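Local coordinates for protein sortase B (Streptococcus pyogenes, PDB 3PSQ) that acts as a class B sortase involved in pilus assembly, with a probable hydrolase or transpeptidase activity, at residues 107-111 against 112-116; 148-151 against 152-155. All blocks are in the same frame, centred on the assembly; numbering follows the deposited sequence.

In the fold
Both contacts are local, each formed where a loop runs into a short helix packed against the mixed sheet of the sortase fold, and both are partly buried. Their centres lie 25 Å apart and their nearest atoms about 12 Å apart, so they do not touch. Contact 1 opens helix 112-117 and turns its buried rings to strands 130-142 and 170-173. Contact 2 opens helix 151-155, which packs on strand 89-93 and helix 159-167. The chemistry differs: aromatic packing dominates contact 1, where a bound 1,2-ethanediol meets the first helical N-H groups, whereas an asparagine side chain plays a similar part for the second and third helical residues in contact 2.

Contact 1 (107-111 against 112-116); sequences PNFRK and KSFFN. With EDO (1,2-ethanediol), chain C.
F109 and F114 form a T-shaped pair, with the edge of F114 pointing into the face of F109. The ring centroids of F109 and F114 are 5.0 Å apart and the planes stand at 86°; F114 CE2 sits over the centre of the F109 ring. N108 adds a CH-pi contact: its CB lies almost on the ring normal of F114, 3.5 Å from the F114 centroid. F114 therefore offers its edge to one residue and a face to the preceding one. Its CG is trans to the backbone N (chi1 -170°), which swings the ring back along the chain over the turn at N108. F115 approaches F109 near the plane of that ring, with F109 CD1 and F115 CD1 4.2 Å apart. Both phenylalanines, F109 and F115, also touch I135 of strand 130-142, while F114 meets the ring of H118 beyond the contact.

Among the backbone bonds, F115 N donates to K111 O over 2.8 Å at 171°, the first turn of helix 112-117. Before it, K111 N reaches N108 O at 3.0 Å, closing the last 3-10 turn.

The lysine at the N-cap, K111, has no acceptor in its side chain. Here a 1,2-ethanediol, probably from the crystallisation liquor, accepts instead: K112 N binds its O1 at 3.0 Å and S113 N binds its O2 at 3.0 Å, both nearly straight.

R110 turns away from the contact to a salt bridge with E191. The whole is a 3-10 turn running through an N-cap residue into an alpha helix, with F109 and F115 laid on the sheet of the sortase fold.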
ATOM      1  N   PRO A 107      -1.838   7.218   9.605  1.00 46.07           N
ATOM      2  CA  PRO A 107      -2.017   8.654   9.783  1.00 47.62           C
ATOM      3  C   PRO A 107      -0.855   9.357  10.531  1.00 48.06           C
ATOM      4  O   PRO A 107      -0.842  10.584  10.608  1.00 47.82           O
ATOM      5  CB  PRO A 107      -3.322   8.765  10.597  1.00 46.93           C
ATOM      6  CG  PRO A 107      -4.016   7.514  10.362  1.00 46.71           C
ATOM      7  CD  PRO A 107      -2.974   6.451  10.140  1.00 46.54           C
ATOM      8  N   ASN A 108       0.074   8.598  11.095  1.00 48.64           N
ATOM      9  CA  ASN A 108       1.268   9.237  11.676  1.00 50.80           C
ATOM     10  C   ASN A 108       2.053   9.975  10.601  1.00 51.16           C
ATOM     11  O   ASN A 108       2.763  10.921  10.892  1.00 51.83           O
ATOM     12  CB  ASN A 108       2.176   8.215  12.375  1.00 50.69           C
ATOM     13  CG  ASN A 108       1.520   7.622  13.624  1.00 52.05           C
ATOM     14  OD1 ASN A 108       0.604   8.215  14.180  1.00 52.28           O
ATOM     15  ND2 ASN A 108       1.973   6.446  14.046  1.00 51.46           N
ATOM     16  N   PHE A 109       1.915   9.538   9.351  1.00 51.63           N
ATOM     17  CA  PHE A 109       2.607  10.184   8.246  1.00 52.14           C
ATOM     18  C   PHE A 109       2.088  11.576   7.912  1.00 53.32           C
ATOM     19  O   PHE A 109       2.673  12.275   7.089  1.00 53.12           O
ATOM     20  CB  PHE A 109       2.600   9.287   7.020  1.00 50.72           C
ATOM     21  CG  PHE A 109       3.529   8.122   7.136  1.00 49.03           C
ATOM     22  CD1 PHE A 109       4.894   8.284   6.937  1.00 48.26           C
ATOM     23  CD2 PHE A 109       3.054   6.870   7.459  1.00 44.90           C
ATOM     24  CE1 PHE A 109       5.776   7.192   7.051  1.00 47.09           C
ATOM     25  CE2 PHE A 109       3.909   5.803   7.562  1.00 46.74           C
ATOM     26  CZ  PHE A 109       5.283   5.956   7.350  1.00 45.89           C
ATOM     27  N   ARG A 110       0.984  11.967   8.548  1.00 55.28           N
ATOM     28  CA  ARG A 110       0.456  13.324   8.450  1.00 56.87           C
ATOM     29  C   ARG A 110       1.317  14.285   9.266  1.00 57.39           C
ATOM     30  O   ARG A 110       1.306  15.494   9.015  1.00 57.99           O
ATOM     31  CB  ARG A 110      -0.992  13.392   8.956  1.00 56.92           C
ATOM     32  CG  ARG A 110      -2.000  12.508   8.176  1.00 61.23           C
ATOM     33  CD  ARG A 110      -3.401  12.443   8.846  1.00 64.18           C
ATOM     34  NE  ARG A 110      -4.063  13.717   8.641  1.00 68.96           N
ATOM     35  CZ  ARG A 110      -4.901  13.973   7.637  1.00 71.58           C
ATOM     36  NH1 ARG A 110      -5.236  13.021   6.772  1.00 73.21           N
ATOM     37  NH2 ARG A 110      -5.419  15.186   7.502  1.00 71.54           N
ATOM     38  N   LYS A 111       2.031  13.758  10.259  1.00 57.87           N
ATOM     39  CA  LYS A 111       2.822  14.586  11.166  1.00 58.75           C
ATOM     40  C   LYS A 111       4.193  14.887  10.564  1.00 58.94           C
ATOM     41  O   LYS A 111       4.936  13.963  10.175  1.00 58.13           O
ATOM     42  CB  LYS A 111       2.999  13.897  12.525  1.00 58.91           C
ATOM     43  CG  LYS A 111       1.716  13.626  13.315  1.00 61.63           C
ATOM     44  CD  LYS A 111       2.027  12.530  14.390  1.00 67.23           C
ATOM     45  CE  LYS A 111       0.880  12.250  15.396  1.00 69.32           C
ATOM     46  NZ  LYS A 111       1.449  11.914  16.783  1.00 69.86           N
ATOM     47  N   LYS A 112       4.532  16.177  10.500  1.00 59.54           N
ATOM     48  CA  LYS A 112       5.822  16.616   9.919  1.00 60.99           C
ATOM     49  C   LYS A 112       7.022  15.849  10.458  1.00 60.02           C
ATOM     50  O   LYS A 112       7.763  15.233   9.699  1.00 61.27           O
ATOM     51  CB  LYS A 112       6.049  18.129  10.106  1.00 61.99           C
ATOM     52  CG  LYS A 112       7.252  18.669   9.313  1.00 66.46           C
ATOM     53  CD  LYS A 112       7.422  20.187   9.505  1.00 74.00           C
ATOM     54  CE  LYS A 112       8.630  20.723   8.696  1.00 78.00           C
ATOM     55  NZ  LYS A 112       9.074  22.112   9.107  1.00 79.48           N
ATOM     56  N   SER A 113       7.204  15.870  11.772  1.00 59.20           N
ATOM     57  CA  SER A 113       8.338  15.194  12.385  0.50 58.56           C
ATOM     58  C   SER A 113       8.356  13.694  12.066  1.00 58.21           C
ATOM     59  O   SER A 113       9.423  13.127  11.760  1.00 58.87           O
ATOM     60  CB  SER A 113       8.345  15.427  13.902  0.50 58.71           C
ATOM     61  OG  SER A 113       9.202  14.504  14.556  0.50 58.69           O
ATOM     62  N   PHE A 114       7.192  13.036  12.134  1.00 57.11           N
ATOM     63  CA  PHE A 114       7.106  11.605  11.801  1.00 55.37           C
ATOM     64  C   PHE A 114       7.440  11.337  10.320  1.00 54.97           C
ATOM     65  O   PHE A 114       8.183  10.429   9.993  1.00 54.50           O
ATOM     66  CB  PHE A 114       5.718  11.031  12.158  1.00 54.82           C
ATOM     67  CG  PHE A 114       5.647   9.518  12.074  1.00 53.17           C
ATOM     68  CD1 PHE A 114       5.846   8.738  13.207  1.00 49.49           C
ATOM     69  CD2 PHE A 114       5.406   8.876  10.855  1.00 53.37           C
ATOM     70  CE1 PHE A 114       5.805   7.364  13.141  1.00 48.92           C
ATOM     71  CE2 PHE A 114       5.362   7.481  10.778  1.00 52.24           C
ATOM     72  CZ  PHE A 114       5.573   6.731  11.921  1.00 50.89           C
ATOM     73  N   PHE A 115       6.871  12.141   9.439  1.00 55.38           N
ATOM     74  CA  PHE A 115       7.132  12.052   8.014  1.00 56.12           C
ATOM     75  C   PHE A 115       8.590  12.297   7.636  1.00 56.81           C
ATOM     76  O   PHE A 115       9.124  11.626   6.766  1.00 56.44           O
ATOM     77  CB  PHE A 115       6.266  13.064   7.287  1.00 56.10           C
ATOM     78  CG  PHE A 115       6.381  12.987   5.795  1.00 57.92           C
ATOM     79  CD1 PHE A 115       5.657  12.023   5.070  1.00 54.59           C
ATOM     80  CD2 PHE A 115       7.227  13.871   5.106  1.00 57.16           C
ATOM     81  CE1 PHE A 115       5.761  11.954   3.683  1.00 57.18           C
ATOM     82  CE2 PHE A 115       7.347  13.797   3.722  1.00 57.93           C
ATOM     83  CZ  PHE A 115       6.608  12.831   2.998  1.00 57.16           C
ATOM     84  N   ASN A 116       9.239  13.272   8.277  1.00 58.39           N
ATOM     85  CA  ASN A 116      10.677  13.472   8.044  1.00 59.47           C
ATOM     86  C   ASN A 116      11.546  12.365   8.657  1.00 59.13           C
ATOM     87  O   ASN A 116      12.654  12.132   8.201  1.00 59.32           O
ATOM     88  CB  ASN A 116      11.157  14.838   8.548  1.00 60.14           C
ATOM     89  CG  ASN A 116      10.542  16.011   7.784  1.00 63.03           C
ATOM     90  OD1 ASN A 116       9.983  15.854   6.691  1.00 65.48           O
ATOM     91  ND2 ASN A 116      10.640  17.203   8.373  1.00 66.46           N
TER
HETATM   92  C1  EDO C 238       3.419  18.778  12.637  1.00 88.77           C
HETATM   93  O1  EDO C 238       2.645  18.242  11.551  1.00 85.97           O
HETATM   94  C2  EDO C 238       3.890  17.675  13.602  1.00 88.51           C
HETATM   95  O2  EDO C 238       5.295  17.427  13.405  1.00 88.77           O

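Contact 2 (148-151 against 152-155); sequences LFNP and IDVD
N150 OD1 is gripped by two backbone N-H groups of the helix that follows. I152 N lies 2.9 Å from N150 OD1, tilted a little from the carbonyl plane, but the bond is bent, at 131°. D153 N reaches N150 OD1 at 3.2 Å by a straighter bond and comes from above that plane. The first of these closes an Asx turn; together they make N150 the N-cap of helix 151-155. With CG trans to the backbone N (chi1 -171°), the amide is folded forward over the start of the helix.

The other end of the amide lies against D153. The N150 amide and D153 carboxylate planes are stacked, 30° apart, and N150 ND2 is 3.3 Å from D153 OD2, with an angle too poor for a hydrogen bond. The side chain of N150 also touches R80.

Below the cap the main chain takes over. V154 N donates to N150 O at 3.0 Å, and D155 N to P151 O at 3.0 Å. V154 CG2 packs on N150 O at 3.5 Å, and its side chain goes on to F162 of helix 159-167 and Y89 of strand 89-93. L148 touches F162 as well, and its carbonyl accepts from the hydroxyl of Y89.

P151, the first helical residue, brings no N-H, and N150 OD1 serves the two amides after it. The carboxylate of D153 in this first turn would probably be favoured by the helix dipole, so cap and charge both suit the start of a short helix.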
ATOM      1  N   LEU A 148      -6.279   7.567  -7.964  1.00 46.89           N
ATOM      2  CA  LEU A 148      -5.323   6.846  -7.134  1.00 45.61           C
ATOM      3  C   LEU A 148      -5.763   5.446  -6.681  1.00 44.94           C
ATOM      4  O   LEU A 148      -4.953   4.703  -6.117  1.00 43.75           O
ATOM      5  CB  LEU A 148      -4.901   7.713  -5.931  1.00 45.43           C
ATOM      6  CG  LEU A 148      -4.077   8.938  -6.325  1.00 45.15           C
ATOM      7  CD1 LEU A 148      -3.783   9.804  -5.127  1.00 46.50           C
ATOM      8  CD2 LEU A 148      -2.781   8.528  -7.032  1.00 44.86           C
ATOM      9  N   PHE A 149      -7.016   5.079  -6.946  1.00 44.08           N
ATOM     10  CA  PHE A 149      -7.492   3.734  -6.574  1.00 43.79           C
ATOM     11  C   PHE A 149      -7.649   2.838  -7.775  1.00 44.53           C
ATOM     12  O   PHE A 149      -8.209   1.759  -7.687  1.00 45.28           O
ATOM     13  CB  PHE A 149      -8.754   3.785  -5.691  1.00 43.37           C
ATOM     14  CG  PHE A 149      -8.539   4.541  -4.394  1.00 42.67           C
ATOM     15  CD1 PHE A 149      -7.729   4.026  -3.408  1.00 40.81           C
ATOM     16  CD2 PHE A 149      -9.081   5.796  -4.208  1.00 43.69           C
ATOM     17  CE1 PHE A 149      -7.492   4.723  -2.253  1.00 41.00           C
ATOM     18  CE2 PHE A 149      -8.853   6.499  -3.035  1.00 44.30           C
ATOM     19  CZ  PHE A 149      -8.047   5.962  -2.060  1.00 40.31           C
ATOM     20  N   ASN A 150      -7.086   3.265  -8.900  1.00 44.99           N
ATOM     21  CA  ASN A 150      -7.095   2.466 -10.107  1.00 45.02           C
ATOM     22  C   ASN A 150      -5.702   2.473 -10.773  1.00 45.71           C
ATOM     23  O   ASN A 150      -5.311   3.449 -11.428  1.00 46.14           O
ATOM     24  CB  ASN A 150      -8.174   2.964 -11.070  1.00 44.56           C
ATOM     25  CG  ASN A 150      -8.379   2.012 -12.265  1.00 47.47           C
ATOM     26  OD1 ASN A 150      -7.442   1.352 -12.680  1.00 48.66           O
ATOM     27  ND2 ASN A 150      -9.604   1.953 -12.814  1.00 44.67           N
ATOM     28  N   PRO A 151      -4.938   1.391 -10.584  1.00 45.67           N
ATOM     29  CA  PRO A 151      -3.590   1.278 -11.148  1.00 45.60           C
ATOM     30  C   PRO A 151      -3.576   1.337 -12.686  1.00 45.77           C
ATOM     31  O   PRO A 151      -2.582   1.703 -13.294  1.00 43.89           O
ATOM     32  CB  PRO A 151      -3.113  -0.099 -10.658  1.00 45.16           C
ATOM     33  CG  PRO A 151      -3.955  -0.375  -9.420  1.00 46.60           C
ATOM     34  CD  PRO A 151      -5.293   0.239  -9.734  1.00 45.41           C
ATOM     35  N   ILE A 152      -4.683   0.974 -13.315  1.00 46.71           N
ATOM     36  CA  ILE A 152      -4.731   1.067 -14.768  1.00 46.81           C
ATOM     37  C   ILE A 152      -4.802   2.532 -15.179  1.00 47.05           C
ATOM     38  O   ILE A 152      -4.068   2.956 -16.074  1.00 47.23           O
ATOM     39  CB  ILE A 152      -5.870   0.224 -15.335  1.00 46.83           C
ATOM     40  CG1 ILE A 152      -5.542  -1.262 -15.135  1.00 47.73           C
ATOM     41  CG2 ILE A 152      -6.083   0.541 -16.798  1.00 46.21           C
ATOM     42  CD1 ILE A 152      -6.774  -2.213 -15.420  1.00 50.23           C
ATOM     43  N   ASP A 153      -5.651   3.308 -14.497  1.00 47.70           N
ATOM     44  CA  ASP A 153      -5.791   4.741 -14.794  1.00 47.79           C
ATOM     45  C   ASP A 153      -4.479   5.454 -14.549  1.00 47.54           C
ATOM     46  O   ASP A 153      -4.049   6.261 -15.360  1.00 47.94           O
ATOM     47  CB  ASP A 153      -6.951   5.409 -14.031  1.00 47.68           C
ATOM     48  CG  ASP A 153      -8.322   4.996 -14.570  1.00 50.37           C
ATOM     49  OD1 ASP A 153      -8.407   4.532 -15.727  1.00 50.71           O
ATOM     50  OD2 ASP A 153      -9.334   5.112 -13.836  1.00 54.58           O
ATOM     51  N   VAL A 154      -3.817   5.141 -13.448  1.00 47.26           N
ATOM     52  CA  VAL A 154      -2.483   5.679 -13.206  1.00 46.75           C
ATOM     53  C   VAL A 154      -1.493   5.336 -14.339  1.00 47.56           C
ATOM     54  O   VAL A 154      -0.761   6.201 -14.828  1.00 47.81           O
ATOM     55  CB  VAL A 154      -1.917   5.253 -11.820  1.00 46.76           C
ATOM     56  CG1 VAL A 154      -0.475   5.725 -11.665  1.00 45.92           C
ATOM     57  CG2 VAL A 154      -2.801   5.810 -10.686  1.00 44.58           C
ATOM     58  N   ASP A 155      -1.475   4.079 -14.760  1.00 47.80           N
ATOM     59  CA  ASP A 155      -0.544   3.637 -15.788  1.00 48.89           C
ATOM     60  C   ASP A 155      -0.671   4.451 -17.099  1.00 49.61           C
ATOM     61  O   ASP A 155       0.321   4.699 -17.738  1.00 48.55           O
ATOM     62  CB  ASP A 155      -0.748   2.152 -16.109  1.00 48.96           C
ATOM     63  CG  ASP A 155       0.197   1.660 -17.186  1.00 50.18           C
ATOM     64  OD1 ASP A 155       1.402   1.809 -17.017  1.00 53.00           O
ATOM     65  OD2 ASP A 155      -0.246   1.087 -18.199  1.00 55.07           O
TER